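Local coordinates for formate dehydrogenase subunit beta (Desulfovibrio gigas, PDB 1H0H), which serves as the electron-transfer unit of a periplasmic formate dehydrogenase, carrying three [4Fe-4S] clusters for the reversible oxidation of formate to carbon dioxide, at residues C17-T30 against N40-V52. Sequence-based numbering, arbitrary orientation.
Sequences CQVACKQWHGNPAT and NPPDFNFHTYKLV. With SF4 (iron/sulfur cluster), chain M; SF4 (iron/sulfur cluster), chain L.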
loop_
_atom_site.group_PDB
_atom_site.type_symbol
_atom_site.label_atom_id
_atom_site.label_comp_id
_atom_site.label_asym_id
_atom_site.label_seq_id
_atom_site.Cartn_x
_atom_site.Cartn_y
_atom_site.Cartn_z
ATOM N N CYS B 17 12.859 -6.314 15.188
ATOM C CA CYS B 17 13.936 -6.527 16.158
ATOM C C CYS B 17 14.975 -7.549 15.654
ATOM O O CYS B 17 16.195 -7.342 15.801
ATOM C CB CYS B 17 13.367 -6.999 17.524
ATOM S SG CYS B 17 12.292 -8.450 17.422
ATOM N N GLN B 18 14.494 -8.644 15.081
ATOM C CA GLN B 18 15.379 -9.707 14.588
ATOM C C GLN B 18 16.330 -9.154 13.551
ATOM O O GLN B 18 17.540 -9.347 13.653
ATOM C CB GLN B 18 14.568 -10.889 14.033
ATOM C CG GLN B 18 15.377 -12.052 13.506
ATOM C CD GLN B 18 14.526 -13.266 13.170
ATOM O OE1 GLN B 18 13.681 -13.706 13.964
ATOM N NE2 GLN B 18 14.738 -13.796 11.997
ATOM N N VAL B 19 15.778 -8.440 12.576
ATOM C CA VAL B 19 16.583 -7.801 11.530
ATOM C C VAL B 19 17.455 -6.671 12.095
ATOM O O VAL B 19 18.649 -6.587 11.804
ATOM C CB VAL B 19 15.696 -7.320 10.376
ATOM C CG1 VAL B 19 16.500 -6.581 9.317
ATOM C CG2 VAL B 19 15.014 -8.550 9.742
ATOM N N ALA B 20 16.879 -5.852 12.952
ATOM C CA ALA B 20 17.592 -4.698 13.479
ATOM C C ALA B 20 18.855 -5.112 14.230
ATOM O O ALA B 20 19.883 -4.442 14.104
ATOM C CB ALA B 20 16.674 -3.838 14.401
ATOM N N CYS B 21 18.763 -6.196 15.000
ATOM C CA CYS B 21 19.907 -6.706 15.755
ATOM C C CYS B 21 21.005 -7.047 14.742
ATOM O O CYS B 21 22.169 -6.666 14.901
ATOM C CB CYS B 21 19.521 -7.956 16.563
ATOM S SG CYS B 21 20.886 -8.558 17.586
ATOM N N LYS B 22 20.640 -7.749 13.677
ATOM C CA LYS B 22 21.637 -8.130 12.683
ATOM C C LYS B 22 22.253 -6.905 11.994
ATOM O O LYS B 22 23.476 -6.838 11.782
ATOM C CB LYS B 22 21.061 -9.113 11.634
ATOM C CG LYS B 22 20.639 -10.477 12.225
ATOM C CD LYS B 22 20.846 -11.653 11.288
ATOM C CE LYS B 22 20.653 -13.002 12.028
ATOM N NZ LYS B 22 21.090 -14.173 11.200
ATOM N N GLN B 23 21.410 -5.932 11.656
ATOM C CA GLN B 23 21.872 -4.727 10.981
ATOM C C GLN B 23 22.870 -3.957 11.838
ATOM O O GLN B 23 23.911 -3.522 11.331
ATOM C CB GLN B 23 20.694 -3.801 10.585
ATOM C CG GLN B 23 21.060 -2.797 9.452
ATOM C CD GLN B 23 21.749 -1.515 9.925
ATOM O OE1 GLN B 23 22.427 -0.833 9.139
ATOM N NE2 GLN B 23 21.560 -1.177 11.177
ATOM N N TRP B 24 22.569 -3.796 13.124
ATOM C CA TRP B 24 23.474 -3.068 13.993
ATOM C C TRP B 24 24.796 -3.797 14.178
ATOM O O TRP B 24 25.855 -3.196 14.086
ATOM C CB TRP B 24 22.877 -2.771 15.369
ATOM C CG TRP B 24 23.854 -1.956 16.192
ATOM C CD1 TRP B 24 24.532 -2.348 17.296
ATOM C CD2 TRP B 24 24.291 -0.632 15.902
ATOM N NE1 TRP B 24 25.350 -1.329 17.742
ATOM C CE2 TRP B 24 25.225 -0.267 16.895
ATOM C CE3 TRP B 24 23.954 0.312 14.916
ATOM C CZ2 TRP B 24 25.838 0.978 16.921
ATOM C CZ3 TRP B 24 24.566 1.556 14.939
ATOM C CH2 TRP B 24 25.489 1.880 15.938
ATOM N N HIS B 25 24.738 -5.097 14.407
ATOM C CA HIS B 25 25.964 -5.833 14.693
ATOM C C HIS B 25 26.709 -6.338 13.463
ATOM O O HIS B 25 27.809 -6.876 13.592
ATOM C CB HIS B 25 25.650 -7.010 15.617
ATOM C CG HIS B 25 25.055 -6.603 16.922
ATOM N ND1 HIS B 25 23.728 -6.232 17.056
ATOM C CD2 HIS B 25 25.617 -6.472 18.149
ATOM C CE1 HIS B 25 23.489 -5.947 18.328
ATOM N NE2 HIS B 25 24.628 -6.062 19.004
ATOM N N GLY B 26 26.116 -6.199 12.271
ATOM C CA GLY B 26 26.737 -6.765 11.096
ATOM C C GLY B 26 26.682 -8.285 11.030
ATOM O O GLY B 26 27.575 -8.912 10.463
ATOM N N ASN B 27 25.626 -8.888 11.574
ATOM C CA ASN B 27 25.561 -10.339 11.571
ATOM C C ASN B 27 25.007 -10.803 10.243
ATOM O O ASN B 27 24.054 -10.217 9.727
ATOM C CB ASN B 27 24.674 -10.872 12.714
ATOM C CG ASN B 27 25.247 -10.611 14.102
ATOM O OD1 ASN B 27 26.452 -10.474 14.282
ATOM N ND2 ASN B 27 24.371 -10.577 15.098
ATOM N N PRO B 28 25.615 -11.822 9.660
ATOM C CA PRO B 28 25.138 -12.358 8.384
ATOM C C PRO B 28 23.851 -13.158 8.550
ATOM O O PRO B 28 23.521 -13.586 9.658
ATOM C CB PRO B 28 26.270 -13.310 7.961
ATOM C CG PRO B 28 26.809 -13.788 9.298
ATOM C CD PRO B 28 26.839 -12.505 10.132
ATOM N N ALA B 29 23.147 -13.355 7.440
ATOM C CA ALA B 29 22.017 -14.268 7.409
ATOM C C ALA B 29 22.644 -15.652 7.496
ATOM O O ALA B 29 23.823 -15.821 7.149
ATOM C CB ALA B 29 21.269 -14.122 6.062
ATOM N N THR B 30 21.869 -16.636 7.957
ATOM C CA THR B 30 22.328 -18.022 8.024
ATOM C C THR B 30 21.363 -18.909 7.222
ATOM O O THR B 30 20.230 -18.498 6.942
ATOM C CB THR B 30 22.411 -18.487 9.444
ATOM O OG1 THR B 30 21.104 -18.411 10.049
ATOM C CG2 THR B 30 23.315 -17.553 10.264
ATOM N N ASN B 40 11.957 -18.388 11.569
ATOM C CA ASN B 40 13.233 -18.746 10.932
ATOM C C ASN B 40 14.265 -17.663 11.230
ATOM O O ASN B 40 13.920 -16.475 11.204
ATOM C CB ASN B 40 13.044 -18.949 9.410
ATOM C CG ASN B 40 13.269 -20.398 8.987
ATOM O OD1 ASN B 40 14.139 -21.088 9.537
ATOM N ND2 ASN B 40 12.489 -20.867 8.007
ATOM N N PRO B 41 15.489 -18.024 11.616
ATOM C CA PRO B 41 15.944 -19.414 11.802
ATOM C C PRO B 41 15.211 -20.155 12.946
ATOM O O PRO B 41 14.491 -19.564 13.743
ATOM C CB PRO B 41 17.427 -19.268 12.149
ATOM C CG PRO B 41 17.799 -17.835 11.914
ATOM C CD PRO B 41 16.541 -17.040 11.929
ATOM N N PRO B 42 15.388 -21.456 12.990
ATOM C CA PRO B 42 14.702 -22.319 13.964
ATOM C C PRO B 42 15.143 -22.069 15.389
ATOM O O PRO B 42 14.402 -22.353 16.332
ATOM C CB PRO B 42 15.173 -23.735 13.582
ATOM C CG PRO B 42 15.742 -23.622 12.277
ATOM C CD PRO B 42 16.236 -22.212 12.060
ATOM N N ASP B 43 16.357 -21.563 15.549
ATOM C CA ASP B 43 16.927 -21.440 16.879
ATOM C C ASP B 43 18.061 -20.435 16.845
ATOM O O ASP B 43 18.508 -20.011 15.780
ATOM C CB ASP B 43 17.424 -22.837 17.326
ATOM C CG ASP B 43 17.786 -22.914 18.828
ATOM O OD1 ASP B 43 17.214 -22.162 19.663
ATOM O OD2 ASP B 43 18.613 -23.753 19.263
ATOM N N PHE B 44 18.504 -20.006 18.017
ATOM C CA PHE B 44 19.679 -19.167 18.096
ATOM C C PHE B 44 20.864 -19.836 17.428
ATOM O O PHE B 44 20.990 -21.054 17.470
ATOM C CB PHE B 44 20.109 -19.034 19.558
ATOM C CG PHE B 44 19.189 -18.218 20.406
ATOM C CD1 PHE B 44 18.968 -16.880 20.130
ATOM C CD2 PHE B 44 18.604 -18.765 21.530
ATOM C CE1 PHE B 44 18.134 -16.104 20.946
ATOM C CE2 PHE B 44 17.790 -18.002 22.352
ATOM C CZ PHE B 44 17.570 -16.641 22.054
ATOM N N ASN B 45 21.728 -19.039 16.805
ATOM C CA ASN B 45 23.017 -19.544 16.314
ATOM C C ASN B 45 24.074 -18.464 16.566
ATOM O O ASN B 45 23.736 -17.369 17.065
ATOM C CB ASN B 45 22.972 -20.030 14.848
ATOM C CG ASN B 45 22.496 -18.959 13.887
ATOM O OD1 ASN B 45 23.061 -17.875 13.841
ATOM N ND2 ASN B 45 21.475 -19.279 13.083
ATOM N N PHE B 46 25.339 -18.764 16.266
ATOM C CA PHE B 46 26.438 -17.802 16.477
ATOM C C PHE B 46 26.157 -16.425 15.866
ATOM O O PHE B 46 26.676 -15.410 16.342
ATOM C CB PHE B 46 27.771 -18.372 15.921
ATOM C CG PHE B 46 28.979 -17.510 16.186
ATOM C CD1 PHE B 46 29.615 -17.521 17.431
ATOM C CD2 PHE B 46 29.488 -16.693 15.186
ATOM C CE1 PHE B 46 30.731 -16.734 17.658
ATOM C CE2 PHE B 46 30.588 -15.886 15.404
ATOM C CZ PHE B 46 31.209 -15.902 16.657
ATOM N N HIS B 47 25.347 -16.378 14.810
ATOM C CA HIS B 47 25.129 -15.110 14.111
ATOM C C HIS B 47 23.764 -14.500 14.348
ATOM O O HIS B 47 23.419 -13.492 13.713
ATOM C CB HIS B 47 25.269 -15.299 12.613
ATOM C CG HIS B 47 26.607 -15.794 12.189
ATOM N ND1 HIS B 47 27.765 -15.074 12.386
ATOM C CD2 HIS B 47 26.972 -16.936 11.563
ATOM C CE1 HIS B 47 28.791 -15.758 11.906
ATOM N NE2 HIS B 47 28.333 -16.883 11.387
ATOM N N THR B 48 22.994 -15.078 15.256
ATOM C CA THR B 48 21.610 -14.679 15.450
ATOM C C THR B 48 21.312 -14.579 16.931
ATOM O O THR B 48 21.087 -15.589 17.591
ATOM C CB THR B 48 20.718 -15.747 14.805
ATOM O OG1 THR B 48 21.121 -15.976 13.445
ATOM C CG2 THR B 48 19.277 -15.274 14.741
ATOM N N TYR B 49 21.287 -13.359 17.452
ATOM C CA TYR B 49 21.149 -13.125 18.866
ATOM C C TYR B 49 19.713 -12.842 19.266
ATOM O O TYR B 49 19.371 -12.912 20.432
ATOM C CB TYR B 49 21.930 -11.895 19.267
ATOM C CG TYR B 49 23.370 -11.777 18.843
ATOM C CD1 TYR B 49 24.143 -12.896 18.488
ATOM C CD2 TYR B 49 23.975 -10.526 18.825
ATOM C CE1 TYR B 49 25.468 -12.759 18.139
ATOM C CE2 TYR B 49 25.289 -10.390 18.475
ATOM C CZ TYR B 49 26.032 -11.503 18.127
ATOM O OH TYR B 49 27.351 -11.307 17.784
ATOM N N LYS B 50 18.891 -12.453 18.291
ATOM C CA LYS B 50 17.514 -12.057 18.565
ATOM C C LYS B 50 16.710 -12.903 17.615
ATOM O O LYS B 50 16.963 -12.907 16.404
ATOM C CB LYS B 50 17.346 -10.548 18.307
ATOM C CG LYS B 50 15.961 -9.970 18.640
ATOM C CD LYS B 50 15.630 -10.099 20.152
ATOM C CE LYS B 50 14.519 -9.155 20.552
ATOM N NZ LYS B 50 13.953 -9.393 21.944
ATOM N N LEU B 51 15.803 -13.688 18.179
ATOM C CA LEU B 51 15.030 -14.605 17.381
ATOM C C LEU B 51 13.552 -14.564 17.734
ATOM O O LEU B 51 13.159 -14.879 18.858
ATOM C CB LEU B 51 15.575 -16.021 17.588
ATOM C CG LEU B 51 14.901 -17.032 16.679
ATOM C CD1 LEU B 51 15.288 -16.802 15.237
ATOM C CD2 LEU B 51 15.253 -18.450 17.132
ATOM N N VAL B 52 12.722 -14.170 16.773
ATOM C CA VAL B 52 11.292 -14.139 17.044
ATOM C C VAL B 52 10.694 -15.532 16.895
ATOM O O VAL B 52 10.564 -16.078 15.791
ATOM C CB VAL B 52 10.536 -13.085 16.183
ATOM C CG1 VAL B 52 9.054 -13.146 16.481
ATOM C CG2 VAL B 52 11.092 -11.670 16.467
HETATM FE FE1 SF4 M . 21.093 -5.453 21.083
HETATM FE FE2 SF4 M . 18.536 -6.460 21.149
HETATM FE FE3 SF4 M . 20.622 -7.846 22.333
HETATM FE FE4 SF4 M . 20.426 -7.671 19.591
HETATM S S1 SF4 M . 18.922 -8.643 21.068
HETATM S S2 SF4 M . 22.278 -7.379 20.914
HETATM S S3 SF4 M . 19.570 -5.662 19.250
HETATM S S4 SF4 M . 19.961 -5.788 23.011
HETATM FE FE1 SF4 L . 8.538 -5.540 18.585
HETATM FE FE2 SF4 L . 10.226 -7.547 17.684
HETATM FE FE3 SF4 L . 7.597 -8.132 18.279
HETATM FE FE4 SF4 L . 8.224 -6.517 16.036
HETATM S S1 SF4 L . 8.757 -8.690 16.339
HETATM S S2 SF4 L . 6.533 -6.192 17.627
HETATM S S3 SF4 L . 10.108 -5.460 16.872
HETATM S S4 SF4 L . 9.284 -7.381 19.761
HETATM O O HOH W 1 18.826 -11.574 14.846
HETATM O O HOH W 2 11.937 -15.783 13.468
HETATM O O HOH W 3 21.374 -11.088 15.662
HETATM O O HOH W 4 28.217 -12.601 13.547
#
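Gln18 bridges two separate points of the 40-52 backbone with its buried amide: Val52 N gives OE1 a nearly straight bond (3.0 Å, 169°) in the carbonyl plane, and NE2 donates to a lone pair of Asn40 O at 2.9 Å. With CG anti to the backbone N (chi1 -180°) and the chain extended beyond it, the amide reaches past Lys50 O, and the two bonds fix its flip. Packing is dense beside it, where Cys21 CB meets Lys50 CB at 3.8 Å and Val52 CG2 lies against Cys17 SG. Lys50 NZ hydrogen-bonds Pro69 O and Gln71 OE1. Tyr49 turns its ring edge toward the face of His25, planes at 76°, while Asn27 ND2 sits 3.5 Å above the centre of the tyrosine face. Lys22, bent at chi2, hydrogen-bonds Thr48 OG1 and Pro28 O through NZ; an acidic side chain of the neighbouring protein chain adds a salt bridge. The side around Pro28 and His47 is more solvent-facing: a CH-pi contact puts Pro28 CG over the His47 ring, 3.6 Å from its centroid, and water 4 bridges Asn27 OD1 and His47 ND1. Cys17 SG binds FE2 of the chain L cluster at 2.3 Å, and Cys21 SG binds FE4 of the chain M cluster at 2.2 Å. This split follows the CxxCxxCxxxC motif of bacterial-type ferredoxin domains: Cys11, Cys14 and Cys17 serve one cluster, Cys21 the other.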